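Long-range contact in putative surface-anchored fimbrial subunit (Corynebacterium diphtheriae, PDB 3HR6), which forms the shaft of the pilus as its major subunit, a chain of tandem Ig-like modules stabilised by isopeptide and disulfide bonds: residues 311-322 / 354-362. Numbering follows the deposited sequence.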
ATOM      1  N   ILE A 311     -35.149   1.879  -1.373  1.00  9.67           N
ATOM      2  CA  ILE A 311     -36.533   1.731  -0.963  1.00 10.77           C
ATOM      3  C   ILE A 311     -37.347   2.074  -2.196  1.00 10.42           C
ATOM      4  O   ILE A 311     -37.039   3.070  -2.858  1.00 11.34           O
ATOM      5  CB  ILE A 311     -36.892   2.699   0.232  1.00 10.11           C
ATOM      6  CG1 ILE A 311     -36.072   2.385   1.483  1.00 11.48           C
ATOM      7  CG2 ILE A 311     -38.397   2.611   0.586  1.00 11.70           C
ATOM      8  CD1 ILE A 311     -36.286   3.400   2.622  1.00 15.60           C
ATOM      9  N   GLU A 312     -38.313   1.216  -2.550  1.00  9.32           N
ATOM     10  CA  GLU A 312     -39.284   1.484  -3.630  1.00 10.19           C
ATOM     11  C   GLU A 312     -40.643   1.538  -2.976  1.00  9.93           C
ATOM     12  O   GLU A 312     -41.245   0.491  -2.671  1.00  9.46           O
ATOM     13  CB  GLU A 312     -39.230   0.382  -4.680  1.00 10.98           C
ATOM     14  CG  GLU A 312     -37.906   0.337  -5.345  1.00 14.05           C
ATOM     15  CD  GLU A 312     -37.835  -0.512  -6.578  1.00 19.16           C
ATOM     16  OE1 GLU A 312     -38.823  -1.171  -6.958  1.00 18.84           O
ATOM     17  OE2 GLU A 312     -36.729  -0.502  -7.163  1.00 21.39           O
ATOM     18  N   LYS A 313     -41.130   2.762  -2.770  1.00  9.05           N
ATOM     19  CA  LYS A 313     -42.352   3.000  -1.990  1.00  9.67           C
ATOM     20  C   LYS A 313     -43.544   3.164  -2.903  1.00  9.36           C
ATOM     21  O   LYS A 313     -43.460   3.789  -3.965  1.00  8.30           O
ATOM     22  CB  LYS A 313     -42.196   4.274  -1.148  1.00 10.07           C
ATOM     23  CG  LYS A 313     -43.322   4.513  -0.142  1.00 10.91           C
ATOM     24  CD  LYS A 313     -43.162   3.637   1.068  1.00 13.18           C
ATOM     25  CE  LYS A 313     -44.191   3.956   2.133  1.00 15.33           C
ATOM     26  NZ  LYS A 313     -45.619   3.779   1.787  1.00 17.40           N
ATOM     27  N   SER A 314     -44.669   2.560  -2.518  1.00 10.41           N
ATOM     28  CA  SER A 314     -45.908   2.755  -3.228  1.00 10.92           C
ATOM     29  C   SER A 314     -46.975   3.086  -2.173  1.00 11.67           C
ATOM     30  O   SER A 314     -46.746   2.887  -0.961  1.00 10.73           O
ATOM     31  CB  SER A 314     -46.273   1.507  -4.040  1.00 11.96           C
ATOM     32  OG  SER A 314     -46.300   0.362  -3.213  1.00 13.87           O
ATOM     33  N   PHE A 315     -48.072   3.656  -2.641  1.00 11.37           N
ATOM     34  CA  PHE A 315     -49.225   3.977  -1.812  1.00 13.09           C
ATOM     35  C   PHE A 315     -50.447   3.322  -2.436  1.00 13.76           C
ATOM     36  O   PHE A 315     -50.870   3.630  -3.550  1.00 13.21           O
ATOM     37  CB  PHE A 315     -49.386   5.484  -1.645  1.00 12.70           C
ATOM     38  CG  PHE A 315     -48.319   6.100  -0.805  1.00 11.72           C
ATOM     39  CD1 PHE A 315     -48.497   6.270   0.563  1.00 12.83           C
ATOM     40  CD2 PHE A 315     -47.115   6.485  -1.362  1.00 10.21           C
ATOM     41  CE1 PHE A 315     -47.471   6.810   1.371  1.00 12.97           C
ATOM     42  CE2 PHE A 315     -46.133   7.051  -0.591  1.00 12.20           C
ATOM     43  CZ  PHE A 315     -46.287   7.205   0.787  1.00 12.98           C
ATOM     44  N   ASP A 316     -51.006   2.374  -1.693  1.00 16.28           N
ATOM     45  CA  ASP A 316     -51.997   1.436  -2.209  1.00 16.92           C
ATOM     46  C   ASP A 316     -51.712   1.042  -3.651  1.00 17.07           C
ATOM     47  O   ASP A 316     -52.570   1.132  -4.514  1.00 16.55           O
ATOM     48  CB  ASP A 316     -53.429   1.959  -2.013  1.00 18.62           C
ATOM     49  CG  ASP A 316     -53.851   1.914  -0.553  1.00 22.06           C
ATOM     50  OD1 ASP A 316     -53.893   0.810   0.038  1.00 27.16           O
ATOM     51  OD2 ASP A 316     -54.103   2.990   0.013  1.00 27.85           O
ATOM     52  N   GLY A 317     -50.475   0.626  -3.897  1.00 17.15           N
ATOM     53  CA  GLY A 317     -50.112   0.053  -5.188  1.00 17.06           C
ATOM     54  C   GLY A 317     -49.695   1.070  -6.233  1.00 16.52           C
ATOM     55  O   GLY A 317     -49.240   0.683  -7.308  1.00 16.93           O
ATOM     56  N   ASN A 318     -49.814   2.364  -5.921  1.00 14.15           N
ATOM     57  CA  ASN A 318     -49.501   3.387  -6.906  1.00 12.99           C
ATOM     58  C   ASN A 318     -48.211   4.121  -6.621  1.00 10.87           C
ATOM     59  O   ASN A 318     -47.771   4.244  -5.484  1.00 10.97           O
ATOM     60  CB  ASN A 318     -50.638   4.397  -7.003  1.00 12.94           C
ATOM     61  CG  ASN A 318     -51.831   3.862  -7.751  1.00 12.79           C
ATOM     62  OD1 ASN A 318     -52.879   3.642  -7.166  1.00 18.39           O
ATOM     63  ND2 ASN A 318     -51.678   3.651  -9.038  1.00 13.67           N
ATOM     64  N   THR A 319     -47.602   4.605  -7.692  1.00 10.59           N
ATOM     65  CA  THR A 319     -46.501   5.538  -7.605  1.00 10.47           C
ATOM     66  C   THR A 319     -46.895   6.688  -6.695  1.00  9.32           C
ATOM     67  O   THR A 319     -47.999   7.188  -6.776  1.00  9.05           O
ATOM     68  CB  THR A 319     -46.102   6.093  -9.011  1.00 10.42           C
ATOM     69  OG1 THR A 319     -45.873   5.004  -9.905  1.00 15.84           O
ATOM     70  CG2 THR A 319     -44.854   6.891  -8.924  1.00 12.51           C
ATOM     71  N   PRO A 320     -45.991   7.105  -5.794  1.00  9.41           N
ATOM     72  CA  PRO A 320     -46.506   8.072  -4.812  1.00  9.06           C
ATOM     73  C   PRO A 320     -46.935   9.397  -5.397  1.00  9.07           C
ATOM     74  O   PRO A 320     -47.970   9.923  -5.022  1.00  9.09           O
ATOM     75  CB  PRO A 320     -45.348   8.263  -3.850  1.00  9.79           C
ATOM     76  CG  PRO A 320     -44.588   6.952  -3.935  1.00  9.59           C
ATOM     77  CD  PRO A 320     -44.699   6.538  -5.377  1.00  9.72           C
ATOM     78  N   GLY A 321     -46.153   9.919  -6.334  1.00  8.25           N
ATOM     79  CA  GLY A 321     -46.442  11.203  -6.920  1.00  9.11           C
ATOM     80  C   GLY A 321     -46.210  12.369  -5.987  1.00  9.73           C
ATOM     81  O   GLY A 321     -45.568  12.232  -4.933  1.00 11.54           O
ATOM     82  N   ALA A 322     -46.823  13.488  -6.353  1.00 11.94           N
ATOM     83  CA  ALA A 322     -46.504  14.773  -5.768  1.00 13.28           C
ATOM     84  C   ALA A 322     -47.031  14.985  -4.355  1.00 14.97           C
ATOM     85  O   ALA A 322     -46.440  15.740  -3.605  1.00 17.07           O
ATOM     86  CB  ALA A 322     -46.978  15.905  -6.714  1.00 12.27           C
ATOM     87  N   PHE A 354     -34.523   9.395   5.695  1.00 13.28           N
ATOM     88  CA  PHE A 354     -34.560   9.239   4.265  1.00 13.26           C
ATOM     89  C   PHE A 354     -36.007   9.333   3.807  1.00 12.66           C
ATOM     90  O   PHE A 354     -36.865   8.581   4.295  1.00 13.05           O
ATOM     91  CB  PHE A 354     -33.902   7.914   3.892  1.00 13.63           C
ATOM     92  CG  PHE A 354     -32.555   7.788   4.473  1.00 13.04           C
ATOM     93  CD1 PHE A 354     -31.464   8.383   3.825  1.00 13.32           C
ATOM     94  CD2 PHE A 354     -32.377   7.217   5.725  1.00 14.04           C
ATOM     95  CE1 PHE A 354     -30.199   8.333   4.431  1.00 13.31           C
ATOM     96  CE2 PHE A 354     -31.125   7.189   6.314  1.00 13.07           C
ATOM     97  CZ  PHE A 354     -30.044   7.744   5.645  1.00 13.82           C
ATOM     98  N   VAL A 355     -36.247  10.290   2.932  1.00 12.87           N
ATOM     99  CA  VAL A 355     -37.582  10.590   2.435  1.00 12.96           C
ATOM    100  C   VAL A 355     -37.763  10.109   1.007  1.00 11.79           C
ATOM    101  O   VAL A 355     -36.886  10.276   0.125  1.00 13.28           O
ATOM    102  CB  VAL A 355     -37.879  12.073   2.575  1.00 13.33           C
ATOM    103  CG1 VAL A 355     -39.281  12.386   2.126  1.00 15.94           C
ATOM    104  CG2 VAL A 355     -37.695  12.447   4.052  1.00 15.51           C
ATOM    105  N   THR A 356     -38.861   9.416   0.810  1.00 10.23           N
ATOM    106  CA  THR A 356     -39.170   8.914  -0.519  1.00 10.96           C
ATOM    107  C   THR A 356     -39.535  10.036  -1.464  1.00 10.47           C
ATOM    108  O   THR A 356     -40.218  11.021  -1.110  1.00 11.65           O
ATOM    109  CB  THR A 356     -40.257   7.824  -0.478  1.00 10.31           C
ATOM    110  OG1 THR A 356     -41.468   8.357   0.043  1.00 12.55           O
ATOM    111  CG2 THR A 356     -39.835   6.658   0.392  1.00  9.83           C
ATOM    112  N   GLY A 357     -39.116   9.886  -2.714  1.00 10.33           N
ATOM    113  CA  GLY A 357     -39.400  10.859  -3.733  1.00 10.90           C
ATOM    114  C   GLY A 357     -40.703  10.585  -4.466  1.00 10.70           C
ATOM    115  O   GLY A 357     -41.416   9.641  -4.152  1.00 10.04           O
ATOM    116  N   GLN A 358     -41.050  11.438  -5.411  1.00 11.08           N
ATOM    117  CA  GLN A 358     -42.292  11.250  -6.137  1.00 11.15           C
ATOM    118  C   GLN A 358     -42.351   9.897  -6.843  1.00 10.93           C
ATOM    119  O   GLN A 358     -43.435   9.336  -7.029  1.00 10.10           O
ATOM    120  CB  GLN A 358     -42.506  12.389  -7.110  1.00 11.63           C
ATOM    121  CG  GLN A 358     -42.772  13.700  -6.380  1.00 13.87           C
ATOM    122  CD  GLN A 358     -43.212  14.818  -7.280  1.00 16.24           C
ATOM    123  OE1 GLN A 358     -43.732  14.600  -8.382  1.00 19.73           O
ATOM    124  NE2 GLN A 358     -43.039  16.041  -6.802  1.00 19.59           N
ATOM    125  N   ASP A 359     -41.193   9.393  -7.261  1.00 11.16           N
ATOM    126  CA  ASP A 359     -41.126   8.092  -7.929  1.00 11.74           C
ATOM    127  C   ASP A 359     -41.093   6.928  -6.937  1.00 11.68           C
ATOM    128  O   ASP A 359     -40.981   5.759  -7.332  1.00 12.46           O
ATOM    129  CB  ASP A 359     -39.896   8.014  -8.840  1.00 11.81           C
ATOM    130  CG  ASP A 359     -38.572   8.181  -8.106  1.00 13.00           C
ATOM    131  OD1 ASP A 359     -38.466   8.383  -6.852  1.00 10.60           O
ATOM    132  OD2 ASP A 359     -37.543   8.093  -8.807  1.00 14.61           O
ATOM    133  N   GLY A 360     -41.202   7.241  -5.658  1.00 11.10           N
ATOM    134  CA  GLY A 360     -41.145   6.233  -4.623  1.00 10.95           C
ATOM    135  C   GLY A 360     -39.770   5.825  -4.142  1.00 11.23           C
ATOM    136  O   GLY A 360     -39.668   5.052  -3.213  1.00 11.39           O
ATOM    137  N   LYS A 361     -38.705   6.340  -4.740  1.00 10.59           N
ATOM    138  CA  LYS A 361     -37.374   5.879  -4.370  1.00 11.71           C
ATOM    139  C   LYS A 361     -36.772   6.657  -3.214  1.00 11.44           C
ATOM    140  O   LYS A 361     -36.910   7.881  -3.116  1.00 10.19           O
ATOM    141  CB  LYS A 361     -36.411   5.923  -5.559  1.00 12.72           C
ATOM    142  CG  LYS A 361     -36.861   5.129  -6.769  1.00 17.63           C
ATOM    143  CD  LYS A 361     -36.503   3.650  -6.655  1.00 22.31           C
ATOM    144  CE  LYS A 361     -37.049   2.834  -7.818  1.00 26.55           C
ATOM    145  NZ  LYS A 361     -36.572   3.248  -9.163  1.00 28.90           N
ATOM    146  N   ALA A 362     -36.068   5.918  -2.365  1.00 11.88           N
ATOM    147  CA  ALA A 362     -35.139   6.481  -1.409  1.00 12.20           C
ATOM    148  C   ALA A 362     -33.908   5.580  -1.399  1.00 12.97           C
ATOM    149  O   ALA A 362     -34.044   4.379  -1.243  1.00 14.76           O
ATOM    150  CB  ALA A 362     -35.750   6.540  -0.024  1.00 12.74           C
TER
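Ile311 pairs with Ala362 as an antiparallel hydrogen-bonded pair: Ile311 N bonds Ala362 O (2.7 Å) and Ala362 N returns a bond to Ile311 O. On the face they share, Ile311 CB packs against Ala362 CB (4.0 Å). Glu312 and Lys361 rise together from the other face and run side by side; Glu312 OE2 stays 4.3 Å from Lys361 NZ, beyond a salt bridge, while OE1 forms one with Lys429. Pairing ends where Lys313 N bonds Gly360 O (2.8 Å), and Lys313 CB meets Thr356 CG2. With CG anti to the backbone N (chi1 -171°) and bends at chi2 and chi4, the lysine chain leads away from Thr356 to an isopeptide link from NZ to Asn432 CG, a stabilising bond of Ig-like pilin modules that ties strand 302-315 covalently to strand 424-432. NZ also bonds Ser314 O and lies 3.5 Å above the plane of the Phe315 ring, toward its rim. After the type I' turn 315-318, Thr319 CG2 and the Pro320 ring settle on the turn 357-360, with Pro320 CG 3.6 Å from Gly360 CA. Gly321 N then takes a lone pair of Gln358 O (2.9 Å), and the extended Gln358 side chain lays its amide alongside Ala322. Strand 302-315 thus runs between strands 361-375 and 424-432, while Phe328 of strand 327-333, in the other sheet of this Ig-like module, packs against Ile311, Lys313 and Thr356.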